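Glycogen synthase (Cyanobacterium sp. CLg1, PDB 6GNF) belongs to the bacterial glycogen (starch) synthase family of two-domain glycosyltransferases and holds adenosine-5'-diphosphate and a glycan between its two halves. Local coordinates at residues V89-S94 and D100-D105; C25-E30 and A137-A142; Y426-S431 and D493-G498; P373-L378 and V497-A502. One frame throughout, in Å; residues are numbered along the deposited sequence.

Interaction 1 (V89-S94 and D100-D105); sequences VRYFHS and DHIWVD. With SO4 (sulfate ion), chain G.
Arg90 bends back at chi3 (-59°), and Asp105 carries CG on the far side from its own N (chi1 179°). The two side chains therefore lie alongside each other and point the same way. They form a salt bridge in which a single oxygen takes two donors. Asp105 OD2 is 2.7 Å from Arg90 NH2 and 3.0 Å from Arg90 NE. It lies near the guanidinium plane, but the two nitrogens reach it from one face of the carboxylate, the planes being 58° apart. The other carboxylate oxygen, OD1, has a salt bridge to Arg64. A sulfate ion, probably from the crystallisation liquor, sits at the guanidinium edge, its O1 3.1 Å from Arg90 NH2. Arg64 also binds this ion. Phe92 CE1 packs 3.7 Å from Asp105 CB and also covers part of one guanidinium face.

On the Arg90 face of the sheet, Trp103 NE1 donates to Ser94 OG at 3.1 Å, close to the indole plane. The other face carries Tyr91, His93, Ile102 and Val104. There His93 NE2 donates to the anti lone pair of Asp100 OD1 at 2.6 Å. Ile102 CD1 lies over one face of this imidazole, 3.5 Å from His93 CD2. Val89 CG1 packs 3.7 Å from Val104 CG1.

Arg90-Asp105, Phe92-Trp103 and Ser94-His101 are hydrogen-bonded pairs. Tyr91-Val104 and His93-Ile102 are non-hydrogen-bonded pairs between them. This is the antiparallel beta hairpin of strands 85-96 and 99-105. It joins the catalytic domain's mixed sheet through strand 99-105, parallel to strand 57-63, with strand 72-82 beyond strand 85-96.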
loop_
_atom_site.group_PDB
_atom_site.type_symbol
_atom_site.label_atom_id
_atom_site.label_comp_id
_atom_site.label_asym_id
_atom_site.label_seq_id
_atom_site.Cartn_x
_atom_site.Cartn_y
_atom_site.Cartn_z
ATOM N N VAL A 89 18.502 -18.237 -9.398
ATOM C CA VAL A 89 18.505 -16.791 -9.200
ATOM C C VAL A 89 19.903 -16.354 -8.762
ATOM O O VAL A 89 20.682 -17.171 -8.273
ATOM C CB VAL A 89 17.427 -16.345 -8.193
ATOM C CG1 VAL A 89 16.046 -16.674 -8.735
ATOM C CG2 VAL A 89 17.628 -16.988 -6.829
ATOM N N ARG A 90 20.255 -15.106 -9.063
ATOM C CA ARG A 90 21.414 -14.446 -8.478
ATOM C C ARG A 90 20.886 -13.450 -7.458
ATOM O O ARG A 90 19.726 -13.057 -7.529
ATOM C CB ARG A 90 22.225 -13.712 -9.535
ATOM C CG ARG A 90 22.851 -14.603 -10.594
ATOM C CD ARG A 90 23.707 -13.798 -11.559
ATOM N NE ARG A 90 22.931 -12.766 -12.247
ATOM C CZ ARG A 90 23.447 -11.734 -12.924
ATOM N NH1 ARG A 90 24.760 -11.570 -13.025
ATOM N NH2 ARG A 90 22.638 -10.852 -13.506
ATOM N N TYR A 91 21.709 -13.101 -6.476
ATOM C CA TYR A 91 21.335 -12.121 -5.468
ATOM C C TYR A 91 22.225 -10.898 -5.595
ATOM O O TYR A 91 23.453 -10.993 -5.693
ATOM C CB TYR A 91 21.464 -12.700 -4.061
ATOM C CG TYR A 91 20.545 -13.863 -3.769
ATOM C CD1 TYR A 91 19.196 -13.663 -3.482
ATOM C CD2 TYR A 91 21.031 -15.167 -3.736
ATOM C CE1 TYR A 91 18.352 -14.729 -3.196
ATOM C CE2 TYR A 91 20.194 -16.245 -3.464
ATOM C CZ TYR A 91 18.854 -16.026 -3.191
ATOM O OH TYR A 91 18.024 -17.112 -2.906
ATOM N N PHE A 92 21.591 -9.734 -5.679
ATOM C CA PHE A 92 22.287 -8.463 -5.611
ATOM C C PHE A 92 21.982 -7.870 -4.246
ATOM O O PHE A 92 20.998 -8.245 -3.612
ATOM C CB PHE A 92 21.834 -7.533 -6.733
ATOM C CG PHE A 92 22.410 -7.881 -8.075
ATOM C CD1 PHE A 92 22.040 -9.053 -8.716
ATOM C CD2 PHE A 92 23.314 -7.045 -8.694
ATOM C CE1 PHE A 92 22.563 -9.382 -9.953
ATOM C CE2 PHE A 92 23.844 -7.359 -9.931
ATOM C CZ PHE A 92 23.469 -8.534 -10.562
ATOM N N HIS A 93 22.812 -6.930 -3.817
ATOM C CA HIS A 93 22.802 -6.462 -2.437
ATOM C C HIS A 93 23.129 -4.982 -2.378
ATOM O O HIS A 93 24.098 -4.551 -2.976
ATOM C CB HIS A 93 23.821 -7.281 -1.636
ATOM C CG HIS A 93 23.892 -6.928 -0.184
ATOM N ND1 HIS A 93 24.923 -7.342 0.625
ATOM C CD2 HIS A 93 23.070 -6.198 0.606
ATOM C CE1 HIS A 93 24.737 -6.878 1.850
ATOM N NE2 HIS A 93 23.620 -6.181 1.864
ATOM N N SER A 94 22.273 -4.209 -1.719
ATOM C CA SER A 94 22.599 -2.831 -1.360
ATOM C C SER A 94 22.382 -2.615 0.129
ATOM O O SER A 94 21.695 -3.405 0.775
ATOM C CB SER A 94 21.826 -1.809 -2.207
ATOM O OG SER A 94 20.429 -2.003 -2.172
ATOM N N ASP A 100 19.838 -3.864 5.053
ATOM C CA ASP A 100 20.268 -4.613 3.874
ATOM C C ASP A 100 19.093 -4.827 2.935
ATOM O O ASP A 100 18.051 -5.332 3.334
ATOM C CB ASP A 100 20.815 -5.981 4.272
ATOM C CG ASP A 100 22.090 -5.876 5.074
ATOM O OD1 ASP A 100 23.171 -5.767 4.440
ATOM O OD2 ASP A 100 22.065 -5.836 6.320
ATOM N N HIS A 101 19.280 -4.468 1.669
ATOM C CA HIS A 101 18.285 -4.734 0.644
ATOM C C HIS A 101 18.864 -5.773 -0.283
ATOM O O HIS A 101 19.940 -5.589 -0.854
ATOM C CB HIS A 101 17.953 -3.457 -0.116
ATOM C CG HIS A 101 17.485 -2.353 0.772
ATOM N ND1 HIS A 101 16.329 -2.440 1.514
ATOM C CD2 HIS A 101 18.027 -1.150 1.054
ATOM C CE1 HIS A 101 16.173 -1.325 2.207
ATOM N NE2 HIS A 101 17.189 -0.528 1.948
ATOM N N ILE A 102 18.213 -6.928 -0.320
ATOM C CA ILE A 102 18.623 -8.023 -1.168
ATOM C C ILE A 102 17.659 -8.077 -2.338
ATOM O O ILE A 102 16.437 -8.050 -2.158
ATOM C CB ILE A 102 18.560 -9.366 -0.415
ATOM C CG1 ILE A 102 19.278 -9.276 0.944
ATOM C CG2 ILE A 102 19.118 -10.488 -1.276
ATOM C CD1 ILE A 102 20.688 -8.782 0.859
ATOM N N TRP A 103 18.205 -8.184 -3.540
ATOM C CA TRP A 103 17.399 -8.182 -4.746
ATOM C C TRP A 103 17.581 -9.482 -5.504
ATOM O O TRP A 103 18.696 -9.875 -5.848
ATOM C CB TRP A 103 17.817 -7.032 -5.642
ATOM C CG TRP A 103 17.914 -5.727 -4.938
ATOM C CD1 TRP A 103 19.053 -5.070 -4.606
ATOM C CD2 TRP A 103 16.828 -4.910 -4.483
ATOM N NE1 TRP A 103 18.752 -3.886 -3.980
ATOM C CE2 TRP A 103 17.396 -3.756 -3.905
ATOM C CE3 TRP A 103 15.440 -5.027 -4.531
ATOM C CZ2 TRP A 103 16.631 -2.741 -3.355
ATOM C CZ3 TRP A 103 14.663 -4.003 -3.979
ATOM C CH2 TRP A 103 15.262 -2.878 -3.396
ATOM N N VAL A 104 16.466 -10.141 -5.782
ATOM C CA VAL A 104 16.473 -11.418 -6.464
ATOM C C VAL A 104 16.494 -11.171 -7.963
ATOM O O VAL A 104 15.558 -10.608 -8.518
ATOM C CB VAL A 104 15.234 -12.244 -6.083
ATOM C CG1 VAL A 104 15.286 -13.617 -6.736
ATOM C CG2 VAL A 104 15.138 -12.378 -4.573
ATOM N N ASP A 105 17.549 -11.634 -8.623
ATOM C CA ASP A 105 17.754 -11.354 -10.031
ATOM C C ASP A 105 17.409 -12.556 -10.911
ATOM O O ASP A 105 17.905 -13.661 -10.712
ATOM C CB ASP A 105 19.196 -10.948 -10.285
ATOM C CG ASP A 105 19.476 -10.658 -11.757
ATOM O OD1 ASP A 105 18.940 -9.686 -12.336
ATOM O OD2 ASP A 105 20.261 -11.434 -12.357
HETATM S S SO4 G . 23.680 -7.339 -14.897
HETATM O O1 SO4 G . 24.391 -8.618 -14.641
HETATM O O2 SO4 G . 22.211 -7.533 -14.994
HETATM O O3 SO4 G . 24.164 -6.799 -16.186
HETATM O O4 SO4 G . 23.980 -6.376 -13.812
#

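Interaction 2 (C25-E30 and A137-A142)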
loop_
_atom_site.group_PDB
_atom_site.type_symbol
_atom_site.label_atom_id
_atom_site.label_comp_id
_atom_site.label_asym_id
_atom_site.label_seq_id
_atom_site.Cartn_x
_atom_site.Cartn_y
_atom_site.Cartn_z
ATOM N N CYS A 25 13.491 -10.488 8.498
ATOM C CA CYS A 25 13.642 -10.514 7.052
ATOM C C CYS A 25 12.299 -10.188 6.394
ATOM O O CYS A 25 11.372 -10.997 6.457
ATOM C CB CYS A 25 14.132 -11.893 6.624
ATOM S SG CYS A 25 14.352 -12.073 4.846
ATOM N N PHE A 26 12.185 -8.987 5.820
ATOM C CA PHE A 26 10.953 -8.543 5.145
ATOM C C PHE A 26 10.984 -9.013 3.709
ATOM O O PHE A 26 11.989 -8.823 3.011
ATOM C CB PHE A 26 10.843 -7.016 5.124
ATOM C CG PHE A 26 10.336 -6.424 6.402
ATOM C CD1 PHE A 26 11.147 -6.357 7.513
ATOM C CD2 PHE A 26 9.050 -5.922 6.487
ATOM C CE1 PHE A 26 10.683 -5.806 8.699
ATOM C CE2 PHE A 26 8.577 -5.367 7.666
ATOM C CZ PHE A 26 9.396 -5.307 8.772
ATOM N N VAL A 27 9.887 -9.607 3.258
ATOM C CA VAL A 27 9.808 -10.079 1.891
ATOM C C VAL A 27 8.633 -9.377 1.223
ATOM O O VAL A 27 7.533 -9.344 1.759
ATOM C CB VAL A 27 9.636 -11.613 1.848
ATOM C CG1 VAL A 27 9.805 -12.135 0.430
ATOM C CG2 VAL A 27 10.653 -12.282 2.764
ATOM N N SER A 28 8.882 -8.758 0.074
ATOM C CA SER A 28 7.816 -8.090 -0.664
ATOM C C SER A 28 8.169 -7.908 -2.120
ATOM O O SER A 28 9.307 -8.089 -2.522
ATOM C CB SER A 28 7.483 -6.719 -0.049
ATOM O OG SER A 28 8.502 -5.782 -0.206
ATOM N N THR A 29 7.186 -7.460 -2.886
ATOM C CA THR A 29 7.403 -7.087 -4.283
ATOM C C THR A 29 7.894 -5.651 -4.427
ATOM O O THR A 29 8.360 -5.285 -5.488
ATOM C CB THR A 29 6.100 -7.223 -5.085
ATOM O OG1 THR A 29 5.038 -6.607 -4.343
ATOM C CG2 THR A 29 5.761 -8.665 -5.271
ATOM N N GLU A 30 7.748 -4.843 -3.374
ATOM C CA GLU A 30 8.032 -3.416 -3.454
ATOM C C GLU A 30 8.876 -2.963 -2.278
ATOM O O GLU A 30 8.559 -3.283 -1.138
ATOM C CB GLU A 30 6.734 -2.617 -3.391
ATOM C CG GLU A 30 5.918 -2.593 -4.660
ATOM C CD GLU A 30 4.636 -1.781 -4.513
ATOM O OE1 GLU A 30 4.617 -0.746 -3.798
ATOM O OE2 GLU A 30 3.637 -2.201 -5.133
ATOM N N ALA A 137 5.785 -17.249 -6.706
ATOM C CA ALA A 137 6.226 -18.476 -6.047
ATOM C C ALA A 137 7.762 -18.535 -6.017
ATOM O O ALA A 137 8.359 -18.941 -5.018
ATOM C CB ALA A 137 5.666 -19.701 -6.746
ATOM N N MET A 138 8.398 -18.148 -7.116
ATOM C CA MET A 138 9.861 -18.147 -7.171
ATOM C C MET A 138 10.475 -17.135 -6.194
ATOM O O MET A 138 11.543 -17.382 -5.622
ATOM C CB MET A 138 10.346 -17.870 -8.590
ATOM C CG MET A 138 11.866 -17.985 -8.748
ATOM S SD MET A 138 12.413 -17.912 -10.460
ATOM C CE MET A 138 12.183 -16.163 -10.763
ATOM N N LEU A 139 9.827 -15.984 -6.032
ATOM C CA LEU A 139 10.280 -14.998 -5.053
ATOM C C LEU A 139 10.291 -15.563 -3.636
ATOM O O LEU A 139 11.252 -15.349 -2.903
ATOM C CB LEU A 139 9.402 -13.742 -5.099
ATOM C CG LEU A 139 9.652 -12.687 -4.020
ATOM C CD1 LEU A 139 11.090 -12.203 -4.046
ATOM C CD2 LEU A 139 8.698 -11.512 -4.197
ATOM N N SER A 140 9.231 -16.283 -3.261
ATOM C CA SER A 140 9.126 -16.844 -1.913
ATOM C C SER A 140 10.209 -17.886 -1.655
ATOM O O SER A 140 10.783 -17.922 -0.583
ATOM C CB SER A 140 7.741 -17.440 -1.685
ATOM O OG SER A 140 6.776 -16.409 -1.800
ATOM N N GLN A 141 10.475 -18.730 -2.645
ATOM C CA GLN A 141 11.552 -19.714 -2.555
ATOM C C GLN A 141 12.914 -19.056 -2.454
ATOM O O GLN A 141 13.770 -19.506 -1.702
ATOM C CB GLN A 141 11.565 -20.624 -3.785
ATOM C CG GLN A 141 10.354 -21.520 -3.916
ATOM C CD GLN A 141 10.308 -22.218 -5.258
ATOM O OE1 GLN A 141 11.327 -22.691 -5.767
ATOM N NE2 GLN A 141 9.128 -22.278 -5.849
ATOM N N ALA A 142 13.143 -18.034 -3.273
ATOM C CA ALA A 142 14.440 -17.372 -3.295
ATOM C C ALA A 142 14.731 -16.649 -1.986
ATOM O O ALA A 142 15.897 -16.591 -1.579
ATOM C CB ALA A 142 14.519 -16.398 -4.462
#
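Leu139 is the side chain through which helix 132-144 meets the end of strand 23-27 and the loop after it. Its contacts are of van der Waals kind. CG lies anti to the backbone N (chi1 173°), and this carries the branch toward Val27, with CD2 over the loop. Leu139 CG is 4.5 Å from Val27 CG1, a rather loose approach. Leu139 CD2 goes further along the chain and comes 4.2 Å from Thr29 CG2. The same methyl group, Leu139 CD2, rests 3.9 Å from the backbone oxygen Ser28 O.

No hydrogen bond crosses between the segments. In the loop, Ser28 OG donates to Glu30 O at 2.7 Å, from above the carbonyl plane. This closes a small link across Thr29. Thr29 turns its methyl group to Leu139, while its hydroxyl is hydrogen-bonded to Tyr121 OH. The Glu30 carboxylate also bonds to Tyr121 OH, so Tyr121 OH is shared by Thr29 and Glu30. In the helix the usual backbone bonds hold the turn, as in Ala142 N to Met138 O at 2.9 Å.

The loop leads to the glycan site. The Thr29 side chain is about 6 Å from bound alpha-D-glucopyranose.

Strand 23-27 runs between the parallel strands 57-63 and 166-170. Phe26 packs on Pro48 and Leu51 of helix 39-54, whereas Val27 faces helix 132-144. Leu177 of helix 177-186 touches both Val27 and Ser140, and Pro63 at the end of strand 57-63 touches Leu139.

Interaction 3 (Y426-S431 and D493-G498)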
loop_
_atom_site.group_PDB
_atom_site.type_symbol
_atom_site.label_atom_id
_atom_site.label_comp_id
_atom_site.label_asym_id
_atom_site.label_seq_id
_atom_site.Cartn_x
_atom_site.Cartn_y
_atom_site.Cartn_z
ATOM N N TYR A 426 -7.429 21.177 2.711
ATOM C CA TYR A 426 -8.009 19.894 3.065
ATOM C C TYR A 426 -7.478 18.765 2.180
ATOM O O TYR A 426 -7.270 18.948 0.984
ATOM C CB TYR A 426 -9.531 19.981 2.961
ATOM C CG TYR A 426 -10.138 21.004 3.898
ATOM C CD1 TYR A 426 -10.215 20.759 5.262
ATOM C CD2 TYR A 426 -10.619 22.220 3.423
ATOM C CE1 TYR A 426 -10.761 21.690 6.131
ATOM C CE2 TYR A 426 -11.167 23.163 4.282
ATOM C CZ TYR A 426 -11.241 22.896 5.637
ATOM O OH TYR A 426 -11.798 23.834 6.494
ATOM N N CYS A 427 -7.280 17.600 2.789
ATOM C CA CYS A 427 -6.896 16.381 2.081
ATOM C C CYS A 427 -8.117 15.466 1.967
ATOM O O CYS A 427 -8.591 14.918 2.957
ATOM C CB CYS A 427 -5.772 15.683 2.835
ATOM S SG CYS A 427 -5.372 14.050 2.209
ATOM N N LEU A 428 -8.611 15.302 0.745
ATOM C CA LEU A 428 -9.889 14.650 0.488
ATOM C C LEU A 428 -9.695 13.196 0.067
ATOM O O LEU A 428 -9.086 12.929 -0.973
ATOM C CB LEU A 428 -10.611 15.419 -0.615
ATOM C CG LEU A 428 -12.062 15.086 -0.941
ATOM C CD1 LEU A 428 -12.972 15.488 0.202
ATOM C CD2 LEU A 428 -12.480 15.797 -2.220
ATOM N N MET A 429 -10.185 12.263 0.891
ATOM C CA MET A 429 -10.046 10.826 0.632
ATOM C C MET A 429 -11.381 10.085 0.757
ATOM O O MET A 429 -11.665 9.480 1.794
ATOM C CB MET A 429 -9.044 10.211 1.608
ATOM C CG MET A 429 -7.674 10.869 1.589
ATOM S SD MET A 429 -6.546 10.087 2.750
ATOM C CE MET A 429 -6.316 8.497 1.981
ATOM N N PRO A 430 -12.182 10.074 -0.321
ATOM C CA PRO A 430 -13.466 9.378 -0.327
ATOM C C PRO A 430 -13.318 7.886 -0.627
ATOM O O PRO A 430 -13.944 7.369 -1.558
ATOM C CB PRO A 430 -14.220 10.091 -1.450
ATOM C CG PRO A 430 -13.152 10.439 -2.423
ATOM C CD PRO A 430 -11.934 10.762 -1.600
ATOM N N SER A 431 -12.496 7.203 0.164
ATOM C CA SER A 431 -12.207 5.797 -0.066
ATOM C C SER A 431 -13.410 4.919 0.270
ATOM O O SER A 431 -14.124 5.175 1.232
ATOM C CB SER A 431 -10.998 5.351 0.765
ATOM O OG SER A 431 -9.854 6.121 0.440
ATOM N N ASP A 493 -23.211 12.421 -2.354
ATOM C CA ASP A 493 -23.892 13.037 -1.219
ATOM C C ASP A 493 -23.152 12.751 0.094
ATOM O O ASP A 493 -22.962 13.635 0.926
ATOM C CB ASP A 493 -25.341 12.544 -1.145
ATOM C CG ASP A 493 -26.182 12.980 -2.358
ATOM O OD1 ASP A 493 -25.847 13.996 -3.012
ATOM O OD2 ASP A 493 -27.193 12.315 -2.662
ATOM N N ALA A 494 -22.675 11.521 0.252
ATOM C CA ALA A 494 -21.940 11.123 1.452
ATOM C C ALA A 494 -20.625 11.899 1.611
ATOM O O ALA A 494 -20.252 12.280 2.724
ATOM C CB ALA A 494 -21.678 9.628 1.424
ATOM N N MET A 495 -19.937 12.137 0.498
ATOM C CA MET A 495 -18.689 12.900 0.512
ATOM C C MET A 495 -18.963 14.346 0.904
ATOM O O MET A 495 -18.290 14.906 1.759
ATOM C CB MET A 495 -18.016 12.850 -0.867
ATOM C CG MET A 495 -16.711 13.629 -0.968
ATOM S SD MET A 495 -15.984 13.569 -2.618
ATOM C CE MET A 495 -17.107 14.632 -3.518
ATOM N N ILE A 496 -19.973 14.935 0.281
ATOM C CA ILE A 496 -20.298 16.347 0.487
ATOM C C ILE A 496 -20.716 16.657 1.929
ATOM O O ILE A 496 -20.432 17.741 2.437
ATOM C CB ILE A 496 -21.369 16.811 -0.521
ATOM C CG1 ILE A 496 -20.747 16.867 -1.924
ATOM C CG2 ILE A 496 -21.933 18.173 -0.145
ATOM C CD1 ILE A 496 -21.754 16.884 -3.053
ATOM N N VAL A 497 -21.378 15.712 2.589
ATOM C CA VAL A 497 -21.687 15.855 4.012
ATOM C C VAL A 497 -20.410 16.120 4.813
ATOM O O VAL A 497 -20.380 17.025 5.655
ATOM C CB VAL A 497 -22.437 14.615 4.565
ATOM C CG1 VAL A 497 -22.411 14.576 6.090
ATOM C CG2 VAL A 497 -23.876 14.608 4.066
ATOM N N GLY A 498 -19.359 15.349 4.536
ATOM C CA GLY A 498 -18.073 15.538 5.199
ATOM C C GLY A 498 -17.433 16.870 4.861
ATOM O O GLY A 498 -16.923 17.561 5.742
#
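Pro430 and Met495 mark where the chain passes nearest the helix: Pro430 CA and Met495 CA are 6.4 Å apart, just after strand 426-429, where Pro430 is the centre of an inverse gamma turn. The turn includes a weak backbone hydrogen bond from Ser431 N to Met429 O. Met495 does all the touching from the helix side. Its chi1 (179°) and chi2 are both anti, which carries SD out from the helix; the bend at chi3 (72°) turns only the terminal CE. Met495 SD lies 4.1 Å from Pro430 CB, at the near side of the proline ring. The same atom, Met495 SD, is 4.2 Å from Leu428 CD2. Leu428 reaches it with the end of the side chain, which crosses the methionine at about a right angle. Thus one sulfur bridges two apolar residues, one on the strand and one in the turn. Ile368 of helix 365-370 touches Leu428, Pro430 and Met495 alike, and Val367 and Ala371 also pack on Met495.

The Pro430 side chain is about 11 Å from bound adenosine-5'-diphosphate.

No hydrogen bond joins the two segments. The three touching side chains are buried and apolar, so the contact probably rests on dispersion and shape rather than on directed polar bonds. A thioether can make such contacts without burying a charge.

Interaction 4 (P373-L378 and V497-A502); sequences PKLKQL and VGMKKA
Met499 CE lies against Leu375 CD2 at 3.7 Å, the closest approach of this contact. Both residues are buried and form its tight side. Met499 SD is 4.0 Å from the same methyl group, Leu375 CD2, so both SD and CE touch one branch of the leucine. The bend of Met499 at chi3 (73°) turns the terminal methyl toward the two leucines. Leu378 CD1 also approaches this methyl group, at 4.1 Å from Met499 CE. Both leucines cross the methionine at about a right angle.

The other side is more open. Leu378 is partly exposed and uses its second branch there. Leu378 CD2 is 3.8 Å from Lys500 CE and 4.1 Å from Lys500 CG. The lysine is exposed and extended beyond CG, and its aliphatic part runs across the leucine tip. This part is held by carbon contacts alone; no hydrogen bond joins the segments.

The backbone tightens where Leu378 N bonds to Leu375 O, with a 3-10 turn at 376-378. It brings the two leucines to the same side.

The contact sets this short helical piece against helix 485-503. Lys374 adds contacts to Val492 and Ile496 earlier along that helix, and Leu378 also touches Leu503. Met499 packs inward on Leu428 of strand 426-429, Leu375 meets Phe405, and Ala502 meets Phe468 of strand 468-469.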
loop_
_atom_site.group_PDB
_atom_site.type_symbol
_atom_site.label_atom_id
_atom_site.label_comp_id
_atom_site.label_asym_id
_atom_site.label_seq_id
_atom_site.Cartn_x
_atom_site.Cartn_y
_atom_site.Cartn_z
ATOM N N PRO A 373 -21.169 18.845 -10.410
ATOM C CA PRO A 373 -22.361 19.695 -10.516
ATOM C C PRO A 373 -22.832 20.244 -9.167
ATOM O O PRO A 373 -23.252 21.399 -9.092
ATOM C CB PRO A 373 -23.414 18.758 -11.118
ATOM C CG PRO A 373 -22.628 17.706 -11.828
ATOM C CD PRO A 373 -21.394 17.513 -11.006
ATOM N N LYS A 374 -22.729 19.439 -8.112
ATOM C CA LYS A 374 -23.133 19.870 -6.774
ATOM C C LYS A 374 -22.063 20.690 -6.051
ATOM O O LYS A 374 -22.363 21.375 -5.079
ATOM C CB LYS A 374 -23.488 18.663 -5.906
ATOM C CG LYS A 374 -24.759 17.934 -6.322
ATOM C CD LYS A 374 -25.442 17.306 -5.113
ATOM C CE LYS A 374 -26.624 16.434 -5.503
ATOM N NZ LYS A 374 -26.175 15.068 -5.883
ATOM N N LEU A 375 -20.813 20.571 -6.481
ATOM C CA LEU A 375 -19.701 21.198 -5.760
ATOM C C LEU A 375 -19.640 22.719 -5.899
ATOM O O LEU A 375 -19.183 23.418 -4.986
ATOM C CB LEU A 375 -18.364 20.589 -6.193
ATOM C CG LEU A 375 -18.070 19.174 -5.693
ATOM C CD1 LEU A 375 -16.743 18.689 -6.256
ATOM C CD2 LEU A 375 -18.066 19.107 -4.172
ATOM N N LYS A 376 -20.097 23.244 -7.031
ATOM C CA LYS A 376 -20.018 24.684 -7.267
ATOM C C LYS A 376 -20.713 25.476 -6.157
ATOM O O LYS A 376 -20.285 26.577 -5.810
ATOM C CB LYS A 376 -20.607 25.060 -8.629
ATOM C CG LYS A 376 -20.131 26.421 -9.101
ATOM C CD LYS A 376 -20.523 26.726 -10.536
ATOM C CE LYS A 376 -19.780 27.957 -11.037
ATOM N NZ LYS A 376 -20.455 28.609 -12.194
ATOM N N GLN A 377 -21.773 24.897 -5.598
ATOM C CA GLN A 377 -22.520 25.501 -4.494
ATOM C C GLN A 377 -21.669 25.752 -3.243
ATOM O O GLN A 377 -21.967 26.655 -2.463
ATOM C CB GLN A 377 -23.715 24.603 -4.128
ATOM C CG GLN A 377 -24.776 24.454 -5.219
ATOM C CD GLN A 377 -25.469 25.763 -5.600
ATOM O OE1 GLN A 377 -25.194 26.822 -5.035
ATOM N NE2 GLN A 377 -26.393 25.685 -6.550
ATOM N N LEU A 378 -20.610 24.963 -3.057
ATOM C CA LEU A 378 -19.801 25.034 -1.837
ATOM C C LEU A 378 -18.780 26.174 -1.805
ATOM O O LEU A 378 -18.214 26.448 -0.747
ATOM C CB LEU A 378 -19.067 23.714 -1.616
ATOM C CG LEU A 378 -19.908 22.437 -1.587
ATOM C CD1 LEU A 378 -19.027 21.265 -1.185
ATOM C CD2 LEU A 378 -21.092 22.563 -0.640
ATOM N N VAL A 497 -21.378 15.712 2.589
ATOM C CA VAL A 497 -21.687 15.855 4.012
ATOM C C VAL A 497 -20.410 16.120 4.813
ATOM O O VAL A 497 -20.380 17.025 5.655
ATOM C CB VAL A 497 -22.437 14.615 4.565
ATOM C CG1 VAL A 497 -22.411 14.576 6.090
ATOM C CG2 VAL A 497 -23.876 14.608 4.066
ATOM N N GLY A 498 -19.359 15.349 4.536
ATOM C CA GLY A 498 -18.073 15.538 5.199
ATOM C C GLY A 498 -17.433 16.870 4.861
ATOM O O GLY A 498 -16.923 17.561 5.742
ATOM N N MET A 499 -17.489 17.250 3.591
ATOM C CA MET A 499 -16.893 18.512 3.145
ATOM C C MET A 499 -17.584 19.706 3.802
ATOM O O MET A 499 -16.924 20.659 4.215
ATOM C CB MET A 499 -16.956 18.632 1.619
ATOM C CG MET A 499 -16.094 17.606 0.898
ATOM S SD MET A 499 -16.402 17.541 -0.873
ATOM C CE MET A 499 -15.626 19.064 -1.404
ATOM N N LYS A 500 -18.910 19.641 3.915
ATOM C CA LYS A 500 -19.684 20.701 4.569
ATOM C C LYS A 500 -19.362 20.808 6.055
ATOM O O LYS A 500 -19.290 21.913 6.584
ATOM C CB LYS A 500 -21.185 20.477 4.385
ATOM C CG LYS A 500 -21.687 20.833 3.000
ATOM C CD LYS A 500 -23.191 20.646 2.894
ATOM C CE LYS A 500 -23.773 21.433 1.731
ATOM N NZ LYS A 500 -25.250 21.277 1.657
ATOM N N LYS A 501 -19.212 19.670 6.733
ATOM C CA LYS A 501 -18.776 19.681 8.126
ATOM C C LYS A 501 -17.503 20.507 8.260
ATOM O O LYS A 501 -17.396 21.352 9.140
ATOM C CB LYS A 501 -18.500 18.269 8.638
ATOM C CG LYS A 501 -19.671 17.527 9.254
ATOM C CD LYS A 501 -19.185 16.152 9.722
ATOM C CE LYS A 501 -20.227 15.389 10.522
ATOM N NZ LYS A 501 -21.369 14.956 9.673
ATOM N N ALA A 502 -16.543 20.255 7.376
ATOM C CA ALA A 502 -15.244 20.919 7.424
ATOM C C ALA A 502 -15.337 22.403 7.102
ATOM O O ALA A 502 -14.708 23.222 7.773
ATOM C CB ALA A 502 -14.265 20.245 6.477
#

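The four contacts fall into two pairs, one in each half of the chain. Interactions 1 and 2 have centres 11 Å apart and meet at Ala142: Tyr91 OH is 2.6 Å from Ala142 O, a probable hydrogen bond. Both involve the same mixed sheet. Interactions 3 and 4 have centres 9 Å apart and share helix 485-503. Asp493 OD1 and Lys374 NZ join them by a salt bridge of 3.1 Å. Between the pairs nothing touches; interactions 2 and 3 are nearest, with about 15 Å between nearest atoms. The glycan and adenosine-5'-diphosphate lie between the halves. Interaction 2 lies nearer to the glycan than interaction 3 to the nucleotide, while interactions 1 and 4 lie further out.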